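Local structure of DNA polymerase sliding clamp 3 (Sulfolobus tokodaii, 3AIZ) at residues S12-T17 / I49-G54; G38-R43 / L199-N204; K98-L101 / Y105-T108. The protein acts as one subunit of a ring-shaped sliding clamp that encircles DNA and tethers DNA polymerase and other replication proteins to it. One frame throughout, in Å; residues are numbered along the deposited sequence.

Contact 1 (S12-T17 / I49-G54); sequences SYIFRT and ILIPAG. With SO4 (sulfate ion), chain G.
Ile14 points from its helix at the strand and meets two isoleucines with different methyl groups. Its CG2 lies 4.0 Å from CD1 of Ile49, the two side chains crossing at a slant, while its CD1 meets CD1 of Ile51 end to end at 4.1 Å. The branching makes this possible: with chi1 at -60°, CG2 stands opposite the backbone N, leaving CG1 beside that N to carry CD1 outward along an extended arm. All three side chains are buried, and the touch is purely apolar.

The helix turn that presents Ile14 is tied by Tyr13 O, which accepts Thr17 N and, from the opposite face of its plane, Thr17 OG1 at 2.9 Å. Away from the isoleucines, CD of Arg16 lies 3.9 Å above one face of the Tyr13 ring, toward its rim. The guanidinium of Arg16 meets a sulfate at its edge, NE donating to O2 (3.2 Å, 154°) and NH2 to O3 (2.8 Å). The ion, probably from the crystallisation liquor, is consistent with a DNA-facing surface, as such helices line the channel of PCNA rings.

Helix 8-18 packs its apolar side on strand 45-52, the helix-on-sheet layer of the DNA-clamp fold. Phe15 fills in toward Ile36 of strand 33-39 and meets Phe74 of helix 71-78 edge-to-face, while Ile49 also touches Ala237 of strand 235-241.

Contact 2 (G38-R43 / L199-N204); sequences GIDPSR and LEYVVN. With SO4 (sulfate ion), chain H.
Ser42 and Tyr201 face each other around a sulfate whose O3 is gripped twice by the serine: OG donates to it at 2.8 Å and the backbone N at 3.1 Å, with an N-H...O angle of 158°. Tyr201 OH donates to another sulfate oxygen, O1, at 3.1 Å, and O1 lies at the ring edge, in its plane. The ion, probably from the crystallisation liquor, bridges the loop and the helix. The two hydroxyls, Ser42 OG and Tyr201 OH, are 3.4 Å apart.

The Asp40 and Tyr201 side chains cross at about a right angle, OD2 of Asp40 coming to 3.7 Å from CE2 of Tyr201, carboxylate and ring planes 71° apart. The other oxygen, OD1, accepts the backbone N of Thr45, which ties the aspartate back to its own loop. With OG of Ser42 set between the backbone N and the carbonyl carbon (chi1 71°), hydroxyl and amide can converge on one sulfate oxygen. A type I turn from Asp40 to Arg43 holds these groups together, closed by Arg43 N on Asp40 O. On the helix, CG of the preceding Glu200 lies 4.0 Å above the centre of one face of the Tyr201 ring.

Strands 33-39 and 45-52 form a beta hairpin, and its connecting loop reaches from the N-terminal domain to helix 199-203 of the C-terminal domain. Ile39 touches Ile119 of the long connection between the domains; in related PCNA clamps this neighbourhood borders the groove where partner proteins dock, as it probably does here.

Contact 3 (K98-L101 / Y105-T108); sequences KVTL and YERT
Arg107 lays its side chain across Leu101, its partner in the hairpin. From CB the chain sets off with CG between the backbone N and the carbonyl carbon (chi1 52°), the rotation that brings it over the neighbouring strand. CG then passes 3.5 Å from Leu101 O and close to Leu101 CB. The chain runs extended to NE, which comes within 3.5 Å of Leu101 CD1. At the end, the guanidinium lies flat on the leucine, whose CB sits 3.4 Å from its plane and over its centre. NH1 makes a salt bridge with Asp85, and NH2 lies 3.5 Å above one face of the Tyr105 ring, offset toward the rim.

Beneath this, the backbones of Leu101 and Arg107 form an antiparallel hydrogen-bonded pair: Leu101 N donates to Arg107 O at 2.9 Å and Arg107 N to Leu101 O at 3.0 Å. One step along, Thr100 and Thr108 are a non-hydrogen-bonded pair whose side chains stand on the other face of the sheet. There OG1 meets OG1 at 2.9 Å, a hydrogen bond in which either hydroxyl may be the donor. CA-H...O contacts, among them Thr108 CA to Val99 O and Thr100 CA to Arg107 O, accompany the conventional bonds.

The chemistry differs on the two faces. One carries a hydroxyl pair, with Glu106 CG near the methyl of Thr100; the other uses a leucine to support the flat of an arginine. Strand 106-111 also pairs with a strand of DNA polymerase sliding clamp B, and Tyr105 OH hydrogen-bonds to Asp149 of that chain. The charge of Arg107, met by Asp85 and held flat on Leu101, probably keeps this edge strand set for the ladder between subunits.

Overall arrangement
Contacts 1 and 2 lie with centres about 17 Å apart and share a sheet, for strands 33-39 and 45-52 are neighbours in it; along the chain their segments alternate. They meet where Thr17 CG2 packs 3.5 Å from Asn204 O. Contact 3 belongs to a different sheet, at the far end of the N-terminal domain, about 19 Å from contact 1 and 31 Å from contact 2 between centres. It follows contact 1 in sequence and falls within the interval spanned by contact 2. Together they sample the helix-on-sheet layer, the join of the two domains and the edge at which a neighbouring subunit continues the sheet.

Contact 1 (S12-T17 / I49-G54)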
loop_
_atom_site.group_PDB
_atom_site.type_symbol
_atom_site.label_atom_id
_atom_site.label_comp_id
_atom_site.label_asym_id
_atom_site.label_seq_id
_atom_site.Cartn_x
_atom_site.Cartn_y
_atom_site.Cartn_z
ATOM N N SER C 12 0.365 4.873 32.478
ATOM C CA SER C 12 1.089 5.937 31.793
ATOM C C SER C 12 0.195 6.718 30.833
ATOM O O SER C 12 0.388 7.917 30.632
ATOM C CB SER C 12 2.297 5.371 31.043
ATOM O OG SER C 12 1.891 4.507 29.997
ATOM N N TYR C 13 -0.782 6.036 30.246
ATOM C CA TYR C 13 -1.664 6.663 29.264
ATOM C C TYR C 13 -2.576 7.727 29.873
ATOM O O TYR C 13 -3.078 8.600 29.165
ATOM C CB TYR C 13 -2.484 5.610 28.516
ATOM C CG TYR C 13 -1.739 4.973 27.364
ATOM C CD1 TYR C 13 -0.999 3.814 27.545
ATOM C CD2 TYR C 13 -1.771 5.540 26.096
ATOM C CE1 TYR C 13 -0.315 3.233 26.494
ATOM C CE2 TYR C 13 -1.091 4.967 25.040
ATOM C CZ TYR C 13 -0.365 3.814 25.243
ATOM O OH TYR C 13 0.315 3.239 24.194
ATOM N N ILE C 14 -2.789 7.650 31.183
ATOM C CA ILE C 14 -3.550 8.676 31.886
ATOM C C ILE C 14 -2.851 10.022 31.740
ATOM O O ILE C 14 -3.496 11.059 31.580
ATOM C CB ILE C 14 -3.692 8.353 33.387
ATOM C CG1 ILE C 14 -4.404 7.015 33.588
ATOM C CG2 ILE C 14 -4.438 9.466 34.104
ATOM C CD1 ILE C 14 -4.562 6.625 35.041
ATOM N N PHE C 15 -1.524 9.991 31.790
ATOM C CA PHE C 15 -0.715 11.202 31.733
ATOM C C PHE C 15 -0.419 11.615 30.296
ATOM O O PHE C 15 -0.171 12.787 30.015
ATOM C CB PHE C 15 0.580 11.005 32.519
ATOM C CG PHE C 15 0.357 10.701 33.971
ATOM C CD1 PHE C 15 0.058 9.414 34.383
ATOM C CD2 PHE C 15 0.432 11.703 34.922
ATOM C CE1 PHE C 15 -0.158 9.133 35.716
ATOM C CE2 PHE C 15 0.217 11.426 36.258
ATOM C CZ PHE C 15 -0.077 10.141 36.656
ATOM N N ARG C 16 -0.452 10.648 29.387
ATOM C CA ARG C 16 -0.293 10.939 27.969
ATOM C C ARG C 16 -1.545 11.638 27.442
ATOM O O ARG C 16 -1.472 12.457 26.526
ATOM C CB ARG C 16 -0.014 9.656 27.187
ATOM C CG ARG C 16 1.195 8.888 27.699
ATOM C CD ARG C 16 1.414 7.604 26.924
ATOM N NE ARG C 16 1.675 7.856 25.511
ATOM C CZ ARG C 16 1.975 6.909 24.629
ATOM N NH1 ARG C 16 2.055 5.643 25.016
ATOM N NH2 ARG C 16 2.198 7.226 23.361
ATOM N N THR C 17 -2.691 11.314 28.033
ATOM C CA THR C 17 -3.935 12.000 27.711
ATOM C C THR C 17 -3.858 13.452 28.163
ATOM O O THR C 17 -4.228 14.364 27.424
ATOM C CB THR C 17 -5.150 11.340 28.394
ATOM O OG1 THR C 17 -5.316 10.004 27.905
ATOM C CG2 THR C 17 -6.413 12.133 28.108
ATOM N N ILE C 49 -9.248 14.189 38.259
ATOM C CA ILE C 49 -8.898 12.777 38.347
ATOM C C ILE C 49 -8.718 12.318 39.789
ATOM O O ILE C 49 -8.141 13.028 40.613
ATOM C CB ILE C 49 -7.608 12.472 37.563
ATOM C CG1 ILE C 49 -7.772 12.864 36.093
ATOM C CG2 ILE C 49 -7.245 11.000 37.688
ATOM C CD1 ILE C 49 -6.515 12.687 35.267
ATOM N N LEU C 50 -9.224 11.126 40.088
ATOM C CA LEU C 50 -9.034 10.518 41.398
ATOM C C LEU C 50 -8.571 9.076 41.256
ATOM O O LEU C 50 -9.290 8.231 40.723
ATOM C CB LEU C 50 -10.324 10.568 42.216
ATOM C CG LEU C 50 -10.279 9.804 43.542
ATOM C CD1 LEU C 50 -9.177 10.345 44.443
ATOM C CD2 LEU C 50 -11.625 9.862 44.247
ATOM N N ILE C 51 -7.362 8.805 41.730
ATOM C CA ILE C 51 -6.810 7.459 41.705
ATOM C C ILE C 51 -6.651 6.956 43.134
ATOM O O ILE C 51 -5.628 7.198 43.772
ATOM C CB ILE C 51 -5.451 7.425 40.987
ATOM C CG1 ILE C 51 -5.560 8.095 39.615
ATOM C CG2 ILE C 51 -4.956 5.998 40.852
ATOM C CD1 ILE C 51 -4.256 8.151 38.855
ATOM N N PRO C 52 -7.678 6.260 43.641
ATOM C CA PRO C 52 -7.744 5.783 45.027
ATOM C C PRO C 52 -6.547 4.920 45.408
ATOM O O PRO C 52 -5.881 4.361 44.536
ATOM C CB PRO C 52 -9.024 4.941 45.046
ATOM C CG PRO C 52 -9.851 5.489 43.937
ATOM C CD PRO C 52 -8.876 5.884 42.872
ATOM N N ALA C 53 -6.284 4.817 46.707
ATOM C CA ALA C 53 -5.171 4.021 47.208
ATOM C C ALA C 53 -5.252 2.577 46.723
ATOM O O ALA C 53 -4.234 1.959 46.413
ATOM C CB ALA C 53 -5.131 4.072 48.726
ATOM N N GLY C 54 -6.468 2.047 46.656
ATOM C CA GLY C 54 -6.686 0.669 46.255
ATOM C C GLY C 54 -6.225 0.371 44.841
ATOM O O GLY C 54 -5.939 -0.778 44.505
HETATM S S SO4 G . 1.562 10.609 22.399
HETATM O O1 SO4 G . 0.496 11.609 22.396
HETATM O O2 SO4 G . 2.106 10.483 23.750
HETATM O O3 SO4 G . 1.021 9.322 21.965
HETATM O O4 SO4 G . 2.620 11.025 21.482
#

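Contact 2 (G38-R43 / L199-N204)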
loop_
_atom_site.group_PDB
_atom_site.type_symbol
_atom_site.label_atom_id
_atom_site.label_comp_id
_atom_site.label_asym_id
_atom_site.label_seq_id
_atom_site.Cartn_x
_atom_site.Cartn_y
_atom_site.Cartn_z
ATOM N N GLY C 38 -6.431 19.671 36.726
ATOM C CA GLY C 38 -5.871 20.677 35.843
ATOM C C GLY C 38 -6.917 21.335 34.968
ATOM O O GLY C 38 -8.077 20.925 34.954
ATOM N N ILE C 39 -6.503 22.361 34.233
ATOM C CA ILE C 39 -7.400 23.066 33.328
ATOM C C ILE C 39 -6.620 23.652 32.154
ATOM O O ILE C 39 -5.647 24.380 32.343
ATOM C CB ILE C 39 -8.180 24.178 34.061
ATOM C CG1 ILE C 39 -9.145 24.882 33.106
ATOM C CG2 ILE C 39 -7.225 25.178 34.697
ATOM C CD1 ILE C 39 -9.946 25.984 33.764
ATOM N N ASP C 40 -7.046 23.319 30.939
ATOM C CA ASP C 40 -6.346 23.761 29.736
ATOM C C ASP C 40 -6.311 25.285 29.622
ATOM O O ASP C 40 -7.138 25.975 30.216
ATOM C CB ASP C 40 -6.967 23.130 28.484
ATOM C CG ASP C 40 -8.444 23.442 28.339
ATOM O OD1 ASP C 40 -8.988 24.188 29.180
ATOM O OD2 ASP C 40 -9.063 22.937 27.379
ATOM N N PRO C 41 -5.339 25.811 28.860
ATOM C CA PRO C 41 -5.147 27.258 28.705
ATOM C C PRO C 41 -6.408 27.987 28.245
ATOM O O PRO C 41 -6.648 29.111 28.686
ATOM C CB PRO C 41 -4.060 27.349 27.631
ATOM C CG PRO C 41 -3.295 26.081 27.770
ATOM C CD PRO C 41 -4.310 25.039 28.140
ATOM N N SER C 42 -7.195 27.361 27.377
ATOM C CA SER C 42 -8.420 27.982 26.877
ATOM C C SER C 42 -9.522 27.945 27.930
ATOM O O SER C 42 -10.577 28.556 27.759
ATOM C CB SER C 42 -8.898 27.286 25.602
ATOM O OG SER C 42 -9.403 25.993 25.888
ATOM N N ARG C 43 -9.269 27.220 29.013
ATOM C CA ARG C 43 -10.229 27.087 30.105
ATOM C C ARG C 43 -11.513 26.402 29.652
ATOM O O ARG C 43 -12.518 26.410 30.363
ATOM C CB ARG C 43 -10.531 28.450 30.731
ATOM C CG ARG C 43 -9.288 29.186 31.203
ATOM C CD ARG C 43 -9.642 30.381 32.066
ATOM N NE ARG C 43 -10.412 29.989 33.243
ATOM C CZ ARG C 43 -9.881 29.457 34.339
ATOM N NH1 ARG C 43 -8.574 29.245 34.411
ATOM N NH2 ARG C 43 -10.659 29.132 35.362
ATOM N N LEU C 199 -14.488 19.751 18.979
ATOM C CA LEU C 199 -14.084 18.426 18.527
ATOM C C LEU C 199 -12.751 17.990 19.133
ATOM O O LEU C 199 -12.639 16.890 19.671
ATOM C CB LEU C 199 -14.029 18.374 16.995
ATOM C CG LEU C 199 -13.734 17.023 16.334
ATOM C CD1 LEU C 199 -14.340 16.965 14.940
ATOM C CD2 LEU C 199 -12.239 16.745 16.287
ATOM N N GLU C 200 -11.746 18.857 19.051
ATOM C CA GLU C 200 -10.408 18.514 19.527
ATOM C C GLU C 200 -10.384 18.117 21.002
ATOM O O GLU C 200 -9.664 17.197 21.392
ATOM C CB GLU C 200 -9.428 19.663 19.271
ATOM C CG GLU C 200 -9.861 20.997 19.856
ATOM C CD GLU C 200 -8.801 22.071 19.698
ATOM O OE1 GLU C 200 -9.163 23.223 19.372
ATOM O OE2 GLU C 200 -7.606 21.762 19.897
ATOM N N TYR C 201 -11.175 18.809 21.817
ATOM C CA TYR C 201 -11.200 18.552 23.254
ATOM C C TYR C 201 -11.742 17.162 23.586
ATOM O O TYR C 201 -11.226 16.483 24.474
ATOM C CB TYR C 201 -12.005 19.632 23.981
ATOM C CG TYR C 201 -11.539 21.037 23.677
ATOM C CD1 TYR C 201 -12.363 21.933 23.008
ATOM C CD2 TYR C 201 -10.269 21.464 24.046
ATOM C CE1 TYR C 201 -11.938 23.218 22.723
ATOM C CE2 TYR C 201 -9.836 22.745 23.765
ATOM C CZ TYR C 201 -10.674 23.618 23.104
ATOM O OH TYR C 201 -10.246 24.895 22.823
ATOM N N VAL C 202 -12.781 16.741 22.873
ATOM C CA VAL C 202 -13.349 15.414 23.077
ATOM C C VAL C 202 -12.387 14.346 22.578
ATOM O O VAL C 202 -12.068 13.396 23.292
ATOM C CB VAL C 202 -14.696 15.247 22.348
ATOM C CG1 VAL C 202 -15.183 13.810 22.459
ATOM C CG2 VAL C 202 -15.730 16.211 22.910
ATOM N N VAL C 203 -11.925 14.519 21.344
ATOM C CA VAL C 203 -11.024 13.567 20.706
ATOM C C VAL C 203 -9.762 13.302 21.525
ATOM O O VAL C 203 -9.319 12.159 21.641
ATOM C CB VAL C 203 -10.622 14.040 19.298
ATOM C CG1 VAL C 203 -9.488 13.190 18.758
ATOM C CG2 VAL C 203 -11.824 13.998 18.366
ATOM N N ASN C 204 -9.194 14.359 22.095
ATOM C CA ASN C 204 -7.940 14.250 22.836
ATOM C C ASN C 204 -8.023 13.404 24.107
ATOM O O ASN C 204 -7.035 13.260 24.825
ATOM C CB ASN C 204 -7.386 15.641 23.160
ATOM C CG ASN C 204 -6.858 16.360 21.933
ATOM O OD1 ASN C 204 -6.628 15.748 20.890
ATOM N ND2 ASN C 204 -6.656 17.668 22.054
HETATM S S SO4 H . -6.198 24.733 24.501
HETATM O O1 SO4 H . -7.166 24.860 23.413
HETATM O O2 SO4 H . -5.268 25.859 24.456
HETATM O O3 SO4 H . -6.898 24.734 25.781
HETATM O O4 SO4 H . -5.458 23.481 24.354
#

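Contact 3 (K98-L101 / Y105-T108)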
loop_
_atom_site.group_PDB
_atom_site.type_symbol
_atom_site.label_atom_id
_atom_site.label_comp_id
_atom_site.label_asym_id
_atom_site.label_seq_id
_atom_site.Cartn_x
_atom_site.Cartn_y
_atom_site.Cartn_z
ATOM N N LYS C 98 10.440 11.085 42.267
ATOM C CA LYS C 98 11.253 9.962 41.811
ATOM C C LYS C 98 10.411 8.908 41.103
ATOM O O LYS C 98 9.453 8.384 41.669
ATOM C CB LYS C 98 11.993 9.314 42.983
ATOM C CG LYS C 98 13.313 9.970 43.342
ATOM C CD LYS C 98 14.066 9.147 44.377
ATOM C CE LYS C 98 15.433 9.743 44.675
ATOM N NZ LYS C 98 16.141 9.003 45.758
ATOM N N VAL C 99 10.776 8.598 39.864
ATOM C CA VAL C 99 10.103 7.551 39.109
ATOM C C VAL C 99 11.049 6.370 38.929
ATOM O O VAL C 99 12.105 6.500 38.311
ATOM C CB VAL C 99 9.647 8.052 37.728
ATOM C CG1 VAL C 99 8.744 7.028 37.064
ATOM C CG2 VAL C 99 8.932 9.383 37.860
ATOM N N THR C 100 10.671 5.220 39.476
ATOM C CA THR C 100 11.513 4.034 39.404
ATOM C C THR C 100 10.849 2.917 38.608
ATOM O O THR C 100 9.922 2.269 39.091
ATOM C CB THR C 100 11.862 3.505 40.804
ATOM O OG1 THR C 100 12.520 4.532 41.554
ATOM C CG2 THR C 100 12.775 2.292 40.704
ATOM N N LEU C 101 11.329 2.697 37.390
ATOM C CA LEU C 101 10.832 1.609 36.561
ATOM C C LEU C 101 11.592 0.325 36.879
ATOM O O LEU C 101 12.822 0.298 36.849
ATOM C CB LEU C 101 10.970 1.956 35.079
ATOM C CG LEU C 101 10.333 3.277 34.650
ATOM C CD1 LEU C 101 10.401 3.436 33.143
ATOM C CD2 LEU C 101 8.894 3.353 35.129
ATOM N N TYR C 105 15.560 -4.434 33.886
ATOM C CA TYR C 105 16.572 -3.786 34.709
ATOM C C TYR C 105 15.921 -2.658 35.496
ATOM O O TYR C 105 14.864 -2.160 35.114
ATOM C CB TYR C 105 17.711 -3.248 33.843
ATOM C CG TYR C 105 17.303 -2.131 32.911
ATOM C CD1 TYR C 105 16.497 -2.381 31.809
ATOM C CD2 TYR C 105 17.730 -0.829 33.127
ATOM C CE1 TYR C 105 16.125 -1.365 30.953
ATOM C CE2 TYR C 105 17.364 0.193 32.275
ATOM C CZ TYR C 105 16.561 -0.080 31.190
ATOM O OH TYR C 105 16.191 0.933 30.337
ATOM N N GLU C 106 16.545 -2.260 36.599
ATOM C CA GLU C 106 15.992 -1.205 37.438
ATOM C C GLU C 106 16.583 0.153 37.071
ATOM O O GLU C 106 17.786 0.277 36.846
ATOM C CB GLU C 106 16.229 -1.511 38.918
ATOM C CG GLU C 106 15.433 -0.631 39.864
ATOM C CD GLU C 106 15.626 -1.018 41.316
ATOM O OE1 GLU C 106 16.689 -1.590 41.641
ATOM O OE2 GLU C 106 14.715 -0.751 42.130
ATOM N N ARG C 107 15.729 1.167 37.011
ATOM C CA ARG C 107 16.149 2.501 36.601
ATOM C C ARG C 107 15.318 3.572 37.302
ATOM O O ARG C 107 14.113 3.410 37.487
ATOM C CB ARG C 107 16.027 2.643 35.083
ATOM C CG ARG C 107 14.662 2.244 34.540
ATOM C CD ARG C 107 14.688 2.074 33.032
ATOM N NE ARG C 107 13.393 1.664 32.496
ATOM C CZ ARG C 107 12.889 0.438 32.613
ATOM N NH1 ARG C 107 11.705 0.152 32.093
ATOM N NH2 ARG C 107 13.566 -0.500 33.258
ATOM N N THR C 108 15.968 4.665 37.690
ATOM C CA THR C 108 15.286 5.738 38.407
ATOM C C THR C 108 15.522 7.112 37.785
ATOM O O THR C 108 16.655 7.590 37.716
ATOM C CB THR C 108 15.703 5.783 39.888
ATOM O OG1 THR C 108 15.211 4.617 40.561
ATOM C CG2 THR C 108 15.138 7.025 40.563
#